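Local coordinates for ABC transporter (Caldanaerobius, PDB 4G68), which probably serves as the extracellular solute-binding component of an ABC transporter that takes up sugars released from xylan in a thermophilic bacterium, at residues K65-V70 and A335-K340; Q62-K65 and Q71-E74. All coordinates share one frame; numbering follows the deposited sequence.

In the fold
Both contacts lie at one edge of the protein, with centres about 7 Å apart and some 27 to 28 Å from the centre of the chain. They start from the same helix, 52-66. Contact 2 is local: it ties the last turn of this helix to strand 71-76, six residues on. Contact 1 is long-range: it joins the turn between that helix and strand to helix 332-353, which comes 265 residues later. Trp63 links the two, because its ring lies against Ala338 and its NE1 bonds to the backbone O of Val70. Contact 2 holds an early beta-alpha-beta unit together, and contact 1 with Trp63 ties that unit to a late helix of the solute-binding fold.

Contact 1 (K65-V70 and A335-K340); sequences KENPNV and AVRAAK
Arg337 reaches out from its helix and grips the amide oxygen of Asn67 end-on with two nitrogens. Arg337 NH1 and NH2 each donate to Asn67 OD1, each at 2.8 Å. The oxygen sits at the guanidinium edge, close to its plane. Both N-H directions are bent, near 140°, as expected when two donors share one atom. The amide and guanidinium planes are turned 31° apart. The Arg337 chain leaves the helix with CG anti to the backbone N (chi1 -172°), then bends at chi3, which turns the NH1/NH2 edge of the guanidinium toward the turn.

This fork is the tight part of the contact. The rest is loose. Val70 adds one methyl, with CG2 4.0 Å from Arg337 NH2, and the summed buried surface is just 122 Å². Arg337 is itself exposed, so the grip lies at the protein surface. Asn67 is the first residue past the helix and opens a type I turn, closed by the 2.9 Å bond from Val70 N to Asn67 O. Its ND2 makes a weak hydrogen bond back to Trp63 O.

Beneath the fork the packing is more buried. Ala335 and Ala338 of helix 332-353 rest on Leu41 of strand 40-45, as does Val70. Trp63 of helix 52-66 touches both Arg337 and Ala338. The contact thus joins the turn after helix 52-66 to helix 332-353, over strand 40-45.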
loop_
_atom_site.group_PDB
_atom_site.type_symbol
_atom_site.label_atom_id
_atom_site.label_comp_id
_atom_site.label_asym_id
_atom_site.label_seq_id
_atom_site.Cartn_x
_atom_site.Cartn_y
_atom_site.Cartn_z
ATOM N N LYS C 65 17.147 -15.743 -20.098
ATOM C CA LYS C 65 18.498 -16.007 -20.589
ATOM C C LYS C 65 19.226 -17.081 -19.716
ATOM O O LYS C 65 19.867 -18.036 -20.198
ATOM C CB LYS C 65 19.280 -14.684 -20.620
ATOM C CG LYS C 65 20.695 -14.832 -21.150
ATOM C CD LYS C 65 21.566 -13.652 -20.737
ATOM C CE LYS C 65 22.936 -13.770 -21.392
ATOM N NZ LYS C 65 23.127 -12.623 -22.294
ATOM N N GLU C 66 19.162 -16.903 -18.413
ATOM C CA GLU C 66 19.824 -17.848 -17.557
ATOM C C GLU C 66 19.115 -19.232 -17.483
ATOM O O GLU C 66 19.685 -20.200 -16.996
ATOM C CB GLU C 66 20.058 -17.210 -16.191
ATOM C CG GLU C 66 20.983 -16.000 -16.328
ATOM C CD GLU C 66 20.969 -15.054 -15.132
ATOM O OE1 GLU C 66 20.253 -15.304 -14.128
ATOM O OE2 GLU C 66 21.690 -14.043 -15.191
ATOM N N ASN C 67 17.875 -19.328 -17.965
ATOM C CA ASN C 67 17.096 -20.562 -17.772
ATOM C C ASN C 67 16.381 -21.023 -19.030
ATOM O O ASN C 67 15.133 -21.029 -19.056
ATOM C CB ASN C 67 16.111 -20.421 -16.575
ATOM C CG ASN C 67 16.828 -20.407 -15.230
ATOM O OD1 ASN C 67 16.730 -21.351 -14.457
ATOM N ND2 ASN C 67 17.573 -19.351 -14.953
ATOM N N PRO C 68 17.172 -21.475 -20.049
ATOM C CA PRO C 68 16.627 -21.721 -21.391
ATOM C C PRO C 68 15.441 -22.691 -21.407
ATOM O O PRO C 68 14.525 -22.532 -22.211
ATOM C CB PRO C 68 17.818 -22.272 -22.201
ATOM C CG PRO C 68 18.976 -22.365 -21.283
ATOM C CD PRO C 68 18.603 -21.856 -19.930
ATOM N N ASN C 69 15.435 -23.656 -20.500
ATOM C CA ASN C 69 14.353 -24.653 -20.448
ATOM C C ASN C 69 13.155 -24.254 -19.609
ATOM O O ASN C 69 12.061 -24.789 -19.787
ATOM C CB ASN C 69 14.901 -26.012 -20.022
ATOM C CG ASN C 69 15.595 -26.722 -21.158
ATOM O OD1 ASN C 69 15.693 -26.202 -22.252
ATOM N ND2 ASN C 69 16.070 -27.924 -20.899
ATOM N N VAL C 70 13.355 -23.289 -18.710
ATOM C CA VAL C 70 12.242 -22.753 -17.942
ATOM C C VAL C 70 12.063 -21.268 -18.289
ATOM O O VAL C 70 12.703 -20.392 -17.696
ATOM C CB VAL C 70 12.459 -22.951 -16.432
ATOM C CG1 VAL C 70 11.188 -22.609 -15.672
ATOM C CG2 VAL C 70 12.901 -24.381 -16.140
ATOM N N ALA C 335 8.197 -23.351 -10.728
ATOM C CA ALA C 335 7.443 -22.153 -10.303
ATOM C C ALA C 335 7.890 -21.533 -8.958
ATOM O O ALA C 335 7.958 -20.279 -8.826
ATOM C CB ALA C 335 5.946 -22.437 -10.285
ATOM N N VAL C 336 8.201 -22.381 -7.969
ATOM C CA VAL C 336 8.751 -21.898 -6.678
ATOM C C VAL C 336 10.164 -21.333 -6.896
ATOM O O VAL C 336 10.495 -20.318 -6.287
ATOM C CB VAL C 336 8.764 -23.010 -5.579
ATOM C CG1 VAL C 336 9.417 -22.503 -4.271
ATOM C CG2 VAL C 336 7.358 -23.474 -5.271
ATOM N N ARG C 337 10.976 -21.958 -7.783
ATOM C CA ARG C 337 12.347 -21.499 -7.980
ATOM C C ARG C 337 12.357 -20.115 -8.590
ATOM O O ARG C 337 13.060 -19.188 -8.086
ATOM C CB ARG C 337 13.208 -22.452 -8.817
ATOM C CG ARG C 337 14.685 -22.055 -8.853
ATOM C CD ARG C 337 15.566 -23.170 -9.426
ATOM N NE ARG C 337 15.160 -23.494 -10.792
ATOM C CZ ARG C 337 15.715 -22.980 -11.887
ATOM N NH1 ARG C 337 16.722 -22.121 -11.769
ATOM N NH2 ARG C 337 15.269 -23.343 -13.075
ATOM N N ALA C 338 11.566 -19.974 -9.653
ATOM C CA ALA C 338 11.337 -18.685 -10.246
ATOM C C ALA C 338 10.775 -17.670 -9.305
ATOM O O ALA C 338 11.225 -16.545 -9.330
ATOM C CB ALA C 338 10.423 -18.818 -11.459
ATOM N N ALA C 339 9.724 -18.029 -8.551
ATOM C CA ALA C 339 9.101 -17.084 -7.610
ATOM C C ALA C 339 10.190 -16.564 -6.651
ATOM O O ALA C 339 10.338 -15.325 -6.502
ATOM C CB ALA C 339 7.949 -17.715 -6.827
ATOM N N LYS C 340 10.968 -17.479 -6.053
ATOM C CA LYS C 340 12.104 -17.058 -5.200
ATOM C C LYS C 340 13.037 -16.022 -5.815
ATOM O O LYS C 340 13.432 -15.034 -5.143
ATOM C CB LYS C 340 12.932 -18.251 -4.809
ATOM C CG LYS C 340 12.306 -19.050 -3.710
ATOM C CD LYS C 340 13.257 -20.143 -3.252
ATOM C CE LYS C 340 12.554 -21.448 -3.007
ATOM N NZ LYS C 340 13.484 -22.453 -2.412
#

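Contact 2 (Q62-K65 and Q71-E74)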
loop_
_atom_site.group_PDB
_atom_site.type_symbol
_atom_site.label_atom_id
_atom_site.label_comp_id
_atom_site.label_asym_id
_atom_site.label_seq_id
_atom_site.Cartn_x
_atom_site.Cartn_y
_atom_site.Cartn_z
ATOM N N GLN C 62 16.486 -11.453 -17.941
ATOM C CA GLN C 62 17.673 -12.083 -17.395
ATOM C C GLN C 62 17.382 -13.518 -16.920
ATOM O O GLN C 62 18.211 -14.423 -17.092
ATOM C CB GLN C 62 18.298 -11.268 -16.274
ATOM C CG GLN C 62 19.684 -11.812 -15.947
ATOM C CD GLN C 62 20.385 -11.096 -14.812
ATOM O OE1 GLN C 62 20.538 -9.855 -14.821
ATOM N NE2 GLN C 62 20.841 -11.891 -13.826
ATOM N N TRP C 63 16.196 -13.735 -16.344
ATOM C CA TRP C 63 15.813 -15.101 -15.994
ATOM C C TRP C 63 15.715 -15.977 -17.215
ATOM O O TRP C 63 16.148 -17.138 -17.187
ATOM C CB TRP C 63 14.520 -15.164 -15.188
ATOM C CG TRP C 63 13.995 -16.585 -15.055
ATOM C CD1 TRP C 63 13.279 -17.325 -16.007
ATOM C CD2 TRP C 63 14.152 -17.495 -13.900
ATOM N NE1 TRP C 63 13.000 -18.592 -15.537
ATOM C CE2 TRP C 63 13.486 -18.756 -14.277
ATOM C CE3 TRP C 63 14.741 -17.392 -12.644
ATOM C CZ2 TRP C 63 13.435 -19.846 -13.418
ATOM C CZ3 TRP C 63 14.668 -18.495 -11.774
ATOM C CH2 TRP C 63 14.035 -19.692 -12.155
ATOM N N ASN C 64 15.108 -15.444 -18.267
ATOM C CA ASN C 64 14.847 -16.218 -19.469
ATOM C C ASN C 64 16.166 -16.654 -20.129
ATOM O O ASN C 64 16.297 -17.805 -20.590
ATOM C CB ASN C 64 13.927 -15.447 -20.413
ATOM C CG ASN C 64 12.443 -15.640 -20.071
ATOM O OD1 ASN C 64 12.084 -16.468 -19.214
ATOM N ND2 ASN C 64 11.559 -14.892 -20.781
ATOM N N LYS C 65 17.147 -15.743 -20.098
ATOM C CA LYS C 65 18.498 -16.007 -20.589
ATOM C C LYS C 65 19.226 -17.081 -19.716
ATOM O O LYS C 65 19.867 -18.036 -20.198
ATOM C CB LYS C 65 19.280 -14.684 -20.620
ATOM C CG LYS C 65 20.695 -14.832 -21.150
ATOM C CD LYS C 65 21.566 -13.652 -20.737
ATOM C CE LYS C 65 22.936 -13.770 -21.392
ATOM N NZ LYS C 65 23.127 -12.623 -22.294
ATOM N N GLN C 71 11.212 -20.985 -19.264
ATOM C CA GLN C 71 10.921 -19.595 -19.618
ATOM C C GLN C 71 9.773 -19.047 -18.765
ATOM O O GLN C 71 8.930 -19.798 -18.289
ATOM C CB GLN C 71 10.591 -19.496 -21.107
ATOM C CG GLN C 71 11.737 -19.987 -21.985
ATOM C CD GLN C 71 12.945 -19.063 -21.935
ATOM O OE1 GLN C 71 13.978 -19.394 -21.344
ATOM N NE2 GLN C 71 12.809 -17.888 -22.530
ATOM N N ILE C 72 9.782 -17.732 -18.553
ATOM C CA ILE C 72 8.646 -17.024 -17.953
ATOM C C ILE C 72 8.056 -16.061 -18.969
ATOM O O ILE C 72 8.801 -15.401 -19.716
ATOM C CB ILE C 72 9.108 -16.213 -16.713
ATOM C CG1 ILE C 72 9.779 -17.131 -15.671
ATOM C CG2 ILE C 72 7.965 -15.370 -16.128
ATOM C CD1 ILE C 72 10.539 -16.407 -14.567
ATOM N N VAL C 73 6.727 -15.976 -18.983
ATOM C CA VAL C 73 6.008 -14.983 -19.777
ATOM C C VAL C 73 5.104 -14.264 -18.788
ATOM O O VAL C 73 4.491 -14.904 -17.943
ATOM C CB VAL C 73 5.192 -15.643 -20.928
ATOM C CG1 VAL C 73 4.253 -14.640 -21.590
ATOM C CG2 VAL C 73 6.127 -16.327 -21.947
ATOM N N GLU C 74 5.063 -12.937 -18.863
ATOM C CA GLU C 74 4.256 -12.164 -17.920
ATOM C C GLU C 74 3.030 -11.566 -18.573
ATOM O O GLU C 74 2.998 -11.364 -19.783
ATOM C CB GLU C 74 5.115 -11.073 -17.235
ATOM C CG GLU C 74 5.667 -10.021 -18.196
ATOM C CD GLU C 74 6.195 -8.764 -17.512
ATOM O OE1 GLU C 74 5.784 -8.455 -16.369
ATOM O OE2 GLU C 74 7.014 -8.064 -18.159
#
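Asn64 uses its side-chain amide to hold the backbone of Ile72 at two points. Its CG stands beside the backbone N and anti to the carbonyl carbon (chi1 -85°), which carries the amide across to the strand. CB and CG lie against the Gln71 side chain. Asn64 OD1 accepts from Ile72 N at 2.7 Å, on a lone pair and in the carbonyl plane. That bond is almost straight, at 174°. Asn64 ND2 donates to Ile72 O at 3.0 Å, and this acceptor lies in the plane of the Asn64 amide. Two bonds to one residue fix the rotation of the amide. With an alanine here, the N-H and C=O of Ile72 are likely to lose both mates, and the tie between helix and strand to weaken.

Trp63 makes the apolar half of the contact. Ile72 CD1 sits over one face of its five-membered ring, 3.4 Å from the centroid, in a CH-pi contact. The closest approach is 3.2 Å, from Ile72 CD1 to Trp63 CD1. The two side chains cross at about a right angle. The indole NE1 bonds to Val70 O, just before the strand, and Ala338 of helix 332-353 packs on Ile72.

Strand 71-76 runs parallel to strand 40-45, with helix 52-66 between them in the chain. This is the beta-alpha-beta unit found in the alpha/beta domains of periplasmic-type binding proteins.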